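Local atomic coordinates of serine protease pet (Escherichia coli, PDB entry 4OM9), a protein that acts as a secreted serine protease and enterotoxin of enteroaggregative E. coli, an autotransporter passenger that probably cleaves the host cytoskeletal protein alpha-fodrin. Residues P43-P48 with D220-L225; L14-N19 with I146-G151; T450-S455 with S461-N466. One frame throughout, in Å; residues are numbered along the deposited sequence.

Contact 1. Residues P43-P48 with D220-L225; sequences PALPVP and DKWVLL
Trp222 lies against the loop Leu45-Pro48, and its indole accounts for every touch between residues 43-48 and 220-225. The tight part is at Pro48. Atom CG of this proline stands over the face of the indole, 3.6 Å from the centroid of the six-membered ring of Trp222 and 18° off its normal, a CH-pi contact that suits a compact, puckered proline ring, whose C-H groups are mildly polarised by the adjacent nitrogen. At the edge, the indole N-H is used: Trp222 NE1 donates to Pro46 O over 2.8 Å. The oxygen lies close to the ring plane, but the bond is bent, with an N-H...O angle of 138°, and the donor sits well above the carbonyl plane. Face and edge are thus held by residues two apart on one extended chain.

Pro46, Val47 and Pro48 all have backbone angles of the polyproline II kind, a conformation that suits prolines, which have no N-H to give. The loop precedes strand 60-63 and lies against Trp222 of strand 221-232, in an antiparallel sheet of a domain of the chymotrypsin-like PA clan; Phe148 and Phe215 also meet the tryptophan ring.

Toward solvent, at the partly exposed Leu45 and Pro46, the fit is less extensive. Leu45 crosses the indole at about a right angle and reaches it chiefly through one methyl, CD1, 3.6 Å from Trp222 CH2, with chi1 of -59° placing CG anti to the carbonyl carbon. The ring of Pro46 comes no nearer than 4.4 Å, from its CB to Trp222 NE1.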
loop_
_atom_site.group_PDB
_atom_site.type_symbol
_atom_site.label_atom_id
_atom_site.label_comp_id
_atom_site.label_asym_id
_atom_site.label_seq_id
_atom_site.Cartn_x
_atom_site.Cartn_y
_atom_site.Cartn_z
ATOM N N PRO A 43 -25.430 3.852 -8.297
ATOM C CA PRO A 43 -26.186 2.599 -8.413
ATOM C C PRO A 43 -25.360 1.356 -8.083
ATOM O O PRO A 43 -24.131 1.373 -8.191
ATOM C CB PRO A 43 -26.618 2.588 -9.880
ATOM C CG PRO A 43 -25.645 3.474 -10.563
ATOM C CD PRO A 43 -25.343 4.554 -9.588
ATOM N N ALA A 44 -26.042 0.286 -7.685
ATOM C CA ALA A 44 -25.367 -0.950 -7.318
ATOM C C ALA A 44 -24.812 -1.638 -8.551
ATOM O O ALA A 44 -25.357 -2.638 -9.017
ATOM C CB ALA A 44 -26.313 -1.879 -6.574
ATOM N N LEU A 45 -23.732 -1.075 -9.084
ATOM C CA LEU A 45 -23.016 -1.649 -10.221
ATOM C C LEU A 45 -21.532 -1.397 -10.028
ATOM O O LEU A 45 -21.162 -0.506 -9.271
ATOM C CB LEU A 45 -23.485 -1.026 -11.536
ATOM C CG LEU A 45 -24.956 -1.109 -11.958
ATOM C CD1 LEU A 45 -25.154 -0.295 -13.212
ATOM C CD2 LEU A 45 -25.403 -2.544 -12.191
ATOM N N PRO A 46 -20.667 -2.170 -10.708
ATOM C CA PRO A 46 -19.251 -1.784 -10.701
ATOM C C PRO A 46 -19.053 -0.510 -11.501
ATOM O O PRO A 46 -19.784 -0.288 -12.462
ATOM C CB PRO A 46 -18.547 -2.967 -11.378
ATOM C CG PRO A 46 -19.544 -4.085 -11.364
ATOM C CD PRO A 46 -20.885 -3.433 -11.431
ATOM N N VAL A 47 -18.096 0.319 -11.108
ATOM C CA VAL A 47 -17.732 1.473 -11.920
ATOM C C VAL A 47 -17.174 0.997 -13.253
ATOM O O VAL A 47 -16.361 0.078 -13.295
ATOM C CB VAL A 47 -16.692 2.374 -11.208
ATOM C CG1 VAL A 47 -16.267 3.533 -12.092
ATOM C CG2 VAL A 47 -17.258 2.887 -9.892
ATOM N N PRO A 48 -17.616 1.614 -14.350
ATOM C CA PRO A 48 -17.062 1.253 -15.665
ATOM C C PRO A 48 -15.569 1.524 -15.751
ATOM O O PRO A 48 -15.029 2.306 -14.963
ATOM C CB PRO A 48 -17.819 2.165 -16.640
ATOM C CG PRO A 48 -19.076 2.572 -15.890
ATOM C CD PRO A 48 -18.678 2.630 -14.440
ATOM N N ASP A 220 -22.236 -9.677 -16.659
ATOM C CA ASP A 220 -21.583 -8.820 -15.674
ATOM C C ASP A 220 -20.452 -8.010 -16.305
ATOM O O ASP A 220 -19.277 -8.164 -15.959
ATOM C CB ASP A 220 -21.076 -9.658 -14.502
ATOM C CG ASP A 220 -22.172 -10.531 -13.901
ATOM O OD1 ASP A 220 -23.052 -9.995 -13.182
ATOM O OD2 ASP A 220 -22.156 -11.756 -14.164
ATOM N N LYS A 221 -20.826 -7.151 -17.247
ATOM C CA LYS A 221 -19.861 -6.334 -17.963
ATOM C C LYS A 221 -20.492 -5.080 -18.549
ATOM O O LYS A 221 -21.635 -5.093 -18.985
ATOM C CB LYS A 221 -19.214 -7.146 -19.082
ATOM C CG LYS A 221 -20.215 -7.725 -20.074
ATOM C CD LYS A 221 -19.519 -8.225 -21.328
ATOM C CE LYS A 221 -20.528 -8.687 -22.378
ATOM N NZ LYS A 221 -19.841 -9.125 -23.629
ATOM N N TRP A 222 -19.723 -4.001 -18.575
ATOM C CA TRP A 222 -20.149 -2.786 -19.255
ATOM C C TRP A 222 -20.000 -2.900 -20.774
ATOM O O TRP A 222 -18.993 -3.394 -21.303
ATOM C CB TRP A 222 -19.364 -1.583 -18.737
ATOM C CG TRP A 222 -19.772 -1.217 -17.354
ATOM C CD1 TRP A 222 -19.177 -1.605 -16.202
ATOM C CD2 TRP A 222 -20.890 -0.416 -16.983
ATOM N NE1 TRP A 222 -19.841 -1.080 -15.123
ATOM C CE2 TRP A 222 -20.905 -0.344 -15.575
ATOM C CE3 TRP A 222 -21.884 0.260 -17.707
ATOM C CZ2 TRP A 222 -21.871 0.368 -14.867
ATOM C CZ3 TRP A 222 -22.842 0.966 -17.011
ATOM C CH2 TRP A 222 -22.828 1.018 -15.597
ATOM N N VAL A 223 -21.013 -2.410 -21.461
ATOM C CA VAL A 223 -21.156 -2.628 -22.871
ATOM C C VAL A 223 -21.325 -1.270 -23.497
ATOM O O VAL A 223 -21.957 -0.408 -22.909
ATOM C CB VAL A 223 -22.367 -3.564 -23.130
ATOM C CG1 VAL A 223 -23.099 -3.248 -24.426
ATOM C CG2 VAL A 223 -21.930 -5.017 -23.034
ATOM N N LEU A 224 -20.743 -1.060 -24.672
ATOM C CA LEU A 224 -20.950 0.189 -25.378
ATOM C C LEU A 224 -22.350 0.237 -25.996
ATOM O O LEU A 224 -22.592 -0.453 -26.985
ATOM C CB LEU A 224 -19.911 0.353 -26.469
ATOM C CG LEU A 224 -19.872 1.686 -27.207
ATOM C CD1 LEU A 224 -19.371 2.793 -26.284
ATOM C CD2 LEU A 224 -18.971 1.531 -28.436
ATOM N N LEU A 225 -23.252 1.045 -25.435
ATOM C CA LEU A 225 -24.627 1.165 -25.961
ATOM C C LEU A 225 -24.646 1.810 -27.337
ATOM O O LEU A 225 -25.356 1.369 -28.257
ATOM C CB LEU A 225 -25.517 1.991 -25.025
ATOM C CG LEU A 225 -26.944 2.268 -25.558
ATOM C CD1 LEU A 225 -27.870 1.117 -25.208
ATOM C CD2 LEU A 225 -27.548 3.584 -25.022
#

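Contact 2. Residues L14-N19 with I146-G151; sequences LDLAQN and IGFRVG
Leu16 extends from its helix with CG anti to the backbone N (chi1 176°), while Phe148 turns its ring toward the helix with chi1 of -72°, CG anti to the carbonyl carbon. These two settings bring Leu16 CD2 to 3.6 Å from Phe148 CE1. The side chains cross at about a right angle, and the methyl approaches the CD1-CE1 side of the ring obliquely, with Phe148 CD1 at 3.9 Å from Leu16 CD2. Two residues further along the strand, Val150 touches chiefly through one branch: its CG2 lies 3.5 Å from Ala17 CB and 3.6 Å from Ala17 CA. The small alanine lets the helix backbone come close to the strand, and the CA atoms of Ala17 and Val150 are 5.6 Å apart.

The contact sets the last turn of helix 10-17 on strand 143-151, part of the antiparallel sheet that also holds strands 172-185 and 211-216, in the chymotrypsin-like protease domain. Strand alternation explains the choice of residues: Phe148 and Val150 face the helix, whereas Arg149 between them is directed to the other side of the strand and bonds to Tyr193 OH.

No polar bond crosses this buried interface, and dispersion between methyls, the alanine and the phenyl ring is its chemistry. Polar groups flank it instead. Gln18, the first residue to leave helical geometry, gives NE2 to the backbone oxygens of Asp169 and Leu171. Asp15, on a different side of the helix, accepts bonds from His523 ND1 and Ala524 N.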
loop_
_atom_site.group_PDB
_atom_site.type_symbol
_atom_site.label_atom_id
_atom_site.label_comp_id
_atom_site.label_asym_id
_atom_site.label_seq_id
_atom_site.Cartn_x
_atom_site.Cartn_y
_atom_site.Cartn_z
ATOM N N LEU A 14 -15.171 14.561 -12.550
ATOM C CA LEU A 14 -13.897 14.276 -13.209
ATOM C C LEU A 14 -13.289 12.970 -12.722
ATOM O O LEU A 14 -12.792 12.177 -13.516
ATOM C CB LEU A 14 -12.924 15.414 -12.957
ATOM C CG LEU A 14 -12.935 16.642 -13.864
ATOM C CD1 LEU A 14 -14.294 16.979 -14.354
ATOM C CD2 LEU A 14 -12.349 17.827 -13.143
ATOM N N ASP A 15 -13.328 12.759 -11.405
ATOM C CA ASP A 15 -12.812 11.527 -10.803
ATOM C C ASP A 15 -13.495 10.311 -11.427
ATOM O O ASP A 15 -12.846 9.303 -11.713
ATOM C CB ASP A 15 -13.027 11.509 -9.276
ATOM C CG ASP A 15 -11.833 12.055 -8.483
ATOM O OD1 ASP A 15 -10.773 12.329 -9.069
ATOM O OD2 ASP A 15 -11.972 12.215 -7.238
ATOM N N LEU A 16 -14.807 10.416 -11.629
ATOM C CA LEU A 16 -15.582 9.305 -12.161
ATOM C C LEU A 16 -15.194 9.013 -13.608
ATOM O O LEU A 16 -15.047 7.857 -13.983
ATOM C CB LEU A 16 -17.083 9.590 -12.067
ATOM C CG LEU A 16 -18.059 8.570 -12.659
ATOM C CD1 LEU A 16 -17.787 7.157 -12.173
ATOM C CD2 LEU A 16 -19.488 8.969 -12.331
ATOM N N ALA A 17 -15.042 10.062 -14.411
ATOM C CA ALA A 17 -14.778 9.879 -15.835
ATOM C C ALA A 17 -13.372 9.342 -16.033
ATOM O O ALA A 17 -13.110 8.631 -16.984
ATOM C CB ALA A 17 -14.957 11.189 -16.612
ATOM N N GLN A 18 -12.470 9.664 -15.113
ATOM C CA GLN A 18 -11.072 9.365 -15.341
ATOM C C GLN A 18 -10.627 8.219 -14.450
ATOM O O GLN A 18 -9.428 7.939 -14.333
ATOM C CB GLN A 18 -10.243 10.638 -15.127
ATOM C CG GLN A 18 -10.755 11.780 -16.026
ATOM C CD GLN A 18 -10.106 13.105 -15.739
ATOM O OE1 GLN A 18 -8.928 13.166 -15.360
ATOM N NE2 GLN A 18 -10.863 14.188 -15.921
ATOM N N ASN A 19 -11.612 7.545 -13.846
ATOM C CA ASN A 19 -11.355 6.406 -12.965
ATOM C C ASN A 19 -10.314 6.731 -11.876
ATOM O O ASN A 19 -9.380 5.964 -11.621
ATOM C CB ASN A 19 -10.906 5.191 -13.779
ATOM C CG ASN A 19 -12.044 4.560 -14.565
ATOM O OD1 ASN A 19 -11.943 4.377 -15.776
ATOM N ND2 ASN A 19 -13.123 4.219 -13.884
ATOM N N ILE A 146 -29.855 2.032 -16.387
ATOM C CA ILE A 146 -28.988 3.088 -15.905
ATOM C C ILE A 146 -27.653 2.950 -16.603
ATOM O O ILE A 146 -27.217 1.837 -16.903
ATOM C CB ILE A 146 -28.772 3.009 -14.363
ATOM C CG1 ILE A 146 -30.108 2.952 -13.608
ATOM C CG2 ILE A 146 -27.908 4.158 -13.863
ATOM C CD1 ILE A 146 -31.003 4.148 -13.843
ATOM N N GLY A 147 -26.996 4.065 -16.880
ATOM C CA GLY A 147 -25.706 3.986 -17.511
ATOM C C GLY A 147 -24.875 5.225 -17.313
ATOM O O GLY A 147 -25.315 6.184 -16.686
ATOM N N PHE A 148 -23.670 5.189 -17.874
ATOM C CA PHE A 148 -22.690 6.241 -17.717
ATOM C C PHE A 148 -22.231 6.721 -19.072
ATOM O O PHE A 148 -22.122 5.942 -20.022
ATOM C CB PHE A 148 -21.460 5.753 -16.937
ATOM C CG PHE A 148 -21.698 5.525 -15.469
ATOM C CD1 PHE A 148 -21.640 6.583 -14.570
ATOM C CD2 PHE A 148 -21.928 4.241 -14.978
ATOM C CE1 PHE A 148 -21.845 6.367 -13.181
ATOM C CE2 PHE A 148 -22.127 4.012 -13.606
ATOM C CZ PHE A 148 -22.093 5.081 -12.709
ATOM N N ARG A 149 -21.902 7.999 -19.145
ATOM C CA ARG A 149 -21.328 8.545 -20.354
ATOM C C ARG A 149 -20.199 9.466 -19.979
ATOM O O ARG A 149 -20.281 10.196 -19.011
ATOM C CB ARG A 149 -22.370 9.300 -21.160
ATOM C CG ARG A 149 -21.862 9.753 -22.490
ATOM C CD ARG A 149 -22.443 11.101 -22.843
ATOM N NE ARG A 149 -21.616 12.129 -22.240
ATOM C CZ ARG A 149 -22.043 12.985 -21.328
ATOM N NH1 ARG A 149 -23.311 12.963 -20.957
ATOM N NH2 ARG A 149 -21.202 13.885 -20.833
ATOM N N VAL A 150 -19.153 9.455 -20.778
ATOM C CA VAL A 150 -17.977 10.225 -20.477
ATOM C C VAL A 150 -17.589 11.066 -21.691
ATOM O O VAL A 150 -17.566 10.557 -22.824
ATOM C CB VAL A 150 -16.869 9.261 -20.059
ATOM C CG1 VAL A 150 -15.516 9.685 -20.567
ATOM C CG2 VAL A 150 -16.928 9.010 -18.582
ATOM N N GLY A 151 -17.319 12.350 -21.475
ATOM C CA GLY A 151 -16.834 13.200 -22.553
ATOM C C GLY A 151 -16.291 14.530 -22.046
ATOM O O GLY A 151 -16.278 14.781 -20.828
#

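Contact 3. Residues T450-S455 with S461-N466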
loop_
_atom_site.group_PDB
_atom_site.type_symbol
_atom_site.label_atom_id
_atom_site.label_comp_id
_atom_site.label_asym_id
_atom_site.label_seq_id
_atom_site.Cartn_x
_atom_site.Cartn_y
_atom_site.Cartn_z
ATOM N N THR A 450 2.321 -1.006 -12.730
ATOM C CA THR A 450 3.634 -1.507 -13.119
ATOM C C THR A 450 4.243 -2.433 -12.058
ATOM O O THR A 450 4.243 -2.121 -10.858
ATOM C CB THR A 450 4.626 -0.341 -13.373
ATOM O OG1 THR A 450 4.163 0.451 -14.469
ATOM C CG2 THR A 450 6.024 -0.856 -13.670
ATOM N N THR A 451 4.765 -3.569 -12.507
ATOM C CA THR A 451 5.499 -4.455 -11.629
ATOM C C THR A 451 6.783 -4.927 -12.315
ATOM O O THR A 451 6.803 -5.247 -13.519
ATOM C CB THR A 451 4.662 -5.671 -11.219
ATOM O OG1 THR A 451 3.389 -5.230 -10.732
ATOM C CG2 THR A 451 5.386 -6.477 -10.126
ATOM N N ILE A 452 7.864 -4.929 -11.545
ATOM C CA ILE A 452 9.125 -5.505 -11.986
ATOM C C ILE A 452 9.246 -6.807 -11.258
ATOM O O ILE A 452 9.133 -6.846 -10.043
ATOM C CB ILE A 452 10.307 -4.581 -11.697
ATOM C CG1 ILE A 452 10.169 -3.306 -12.544
ATOM C CG2 ILE A 452 11.635 -5.303 -11.938
ATOM C CD1 ILE A 452 11.209 -2.233 -12.262
ATOM N N THR A 453 9.416 -7.884 -12.004
ATOM C CA THR A 453 9.403 -9.216 -11.421
ATOM C C THR A 453 10.558 -10.072 -11.923
ATOM O O THR A 453 11.405 -9.617 -12.694
ATOM C CB THR A 453 8.085 -9.947 -11.737
ATOM O OG1 THR A 453 7.994 -11.116 -10.913
ATOM C CG2 THR A 453 8.036 -10.360 -13.246
ATOM N N ASN A 454 10.594 -11.319 -11.482
ATOM C CA ASN A 454 11.498 -12.284 -12.073
ATOM C C ASN A 454 10.931 -13.688 -11.960
ATOM O O ASN A 454 10.897 -14.264 -10.876
ATOM C CB ASN A 454 12.870 -12.224 -11.426
ATOM C CG ASN A 454 13.765 -13.363 -11.875
ATOM O OD1 ASN A 454 13.691 -13.792 -13.021
ATOM N ND2 ASN A 454 14.587 -13.886 -10.963
ATOM N N SER A 455 10.490 -14.222 -13.099
ATOM C CA SER A 455 9.789 -15.494 -13.161
ATOM C C SER A 455 10.745 -16.674 -13.117
ATOM O O SER A 455 10.322 -17.825 -13.062
ATOM C CB SER A 455 8.928 -15.554 -14.441
ATOM O OG SER A 455 9.717 -15.437 -15.625
ATOM N N SER A 461 17.311 -12.352 -9.622
ATOM C CA SER A 461 17.606 -11.119 -10.331
ATOM C C SER A 461 17.887 -9.996 -9.355
ATOM O O SER A 461 17.077 -9.714 -8.467
ATOM C CB SER A 461 16.438 -10.712 -11.244
ATOM O OG SER A 461 16.375 -11.482 -12.439
ATOM N N VAL A 462 19.025 -9.335 -9.522
ATOM C CA VAL A 462 19.308 -8.171 -8.696
ATOM C C VAL A 462 18.781 -6.943 -9.402
ATOM O O VAL A 462 19.197 -6.631 -10.521
ATOM C CB VAL A 462 20.800 -7.977 -8.416
ATOM C CG1 VAL A 462 21.004 -6.725 -7.565
ATOM C CG2 VAL A 462 21.378 -9.194 -7.738
ATOM N N LEU A 463 17.844 -6.261 -8.751
ATOM C CA LEU A 463 17.341 -4.995 -9.252
ATOM C C LEU A 463 18.005 -3.838 -8.495
ATOM O O LEU A 463 17.793 -3.663 -7.297
ATOM C CB LEU A 463 15.826 -4.950 -9.119
ATOM C CG LEU A 463 15.151 -3.589 -9.270
ATOM C CD1 LEU A 463 15.348 -3.070 -10.681
ATOM C CD2 LEU A 463 13.676 -3.696 -8.945
ATOM N N SER A 464 18.824 -3.063 -9.195
ATOM C CA SER A 464 19.521 -1.946 -8.583
ATOM C C SER A 464 18.857 -0.616 -8.954
ATOM O O SER A 464 18.590 -0.334 -10.135
ATOM C CB SER A 464 21.001 -1.945 -9.005
ATOM O OG SER A 464 21.642 -3.184 -8.695
ATOM N N VAL A 465 18.568 0.202 -7.949
ATOM C CA VAL A 465 18.037 1.535 -8.196
ATOM C C VAL A 465 18.908 2.510 -7.468
ATOM O O VAL A 465 18.920 2.525 -6.241
ATOM C CB VAL A 465 16.592 1.701 -7.708
ATOM C CG1 VAL A 465 16.074 3.081 -8.086
ATOM C CG2 VAL A 465 15.713 0.593 -8.254
ATOM N N ASN A 466 19.659 3.315 -8.204
ATOM C CA ASN A 466 20.673 4.141 -7.562
ATOM C C ASN A 466 20.522 5.620 -7.862
ATOM O O ASN A 466 21.488 6.311 -8.120
ATOM C CB ASN A 466 22.080 3.652 -7.942
ATOM C CG ASN A 466 22.305 3.615 -9.411
ATOM O OD1 ASN A 466 21.434 4.027 -10.185
ATOM N ND2 ASN A 466 23.482 3.127 -9.833
#
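Ile452 meets Leu463 through single methyls, Ile452 CG2 lying 4.0 Å from Leu463 CD2, and the two side chains cross at about a right angle. The isoleucine has CG2 anti to its own nitrogen, which sends this branch toward the facing strand, and a branched aliphatic residue suits a buried place inside a parallel beta-helix. Strand 451-453 and strand 461-465 are successive strands on different faces of that solenoid, so their side chains meet across its interior while their backbones make no bond to each other. Phe440, Val481 and Leu483 of adjoining coils pack round Leu463.

Thr453 points its side chain away from this interior, and its OG1 bonds to Asp478 OD1.

Asn454 then turns back inward, its chi1 of 171° laying the amide beside Ser461. The amide and the hydroxyl are not hydrogen-bonded: Asn454 ND2 is 3.3 Å from Ser461 OG, but at a poor angle, and Asn454 ND2 and Ser461 N, 3.4 Å apart, are both donors. Each group is engaged with backbone instead. Asn454 OD1 accepts from the N-H groups of Gly435 and Asn456, Asn454 ND2 donates to the carbonyls of Asn480 and Lys459, and Ser461 OG bonds to His436 O.

With two acceptor and two donor bonds, the buried amide is held against rotation and its polarity is met, linking its own turn to the coils before and after it, while its meeting with Ser461 is one of close packing between groups already satisfied.

How the contacts relate
Contacts 1 and 2 are neighbours in the protease domain, their centres 11 Å apart, and they interlock along the chain: segments 14-19, 43-48, 146-151 and 220-225 alternate between them. Both reach one antiparallel sheet, through strands 221-232 and 143-151. They touch directly, Asn19 ND2 probably bonding to Pro48 O at 2.9 Å and Phe148 packing on Trp222, so that the N-terminal helix and the loop before strand 60-63 share one patch of that sheet. Contact 3 comes later, in the beta-helix, 36 and 35 Å from contacts 1 and 2, centre to centre; it is local, within one coil. The first two thus belong to the protease domain's packing, the third to the beta-helix interior.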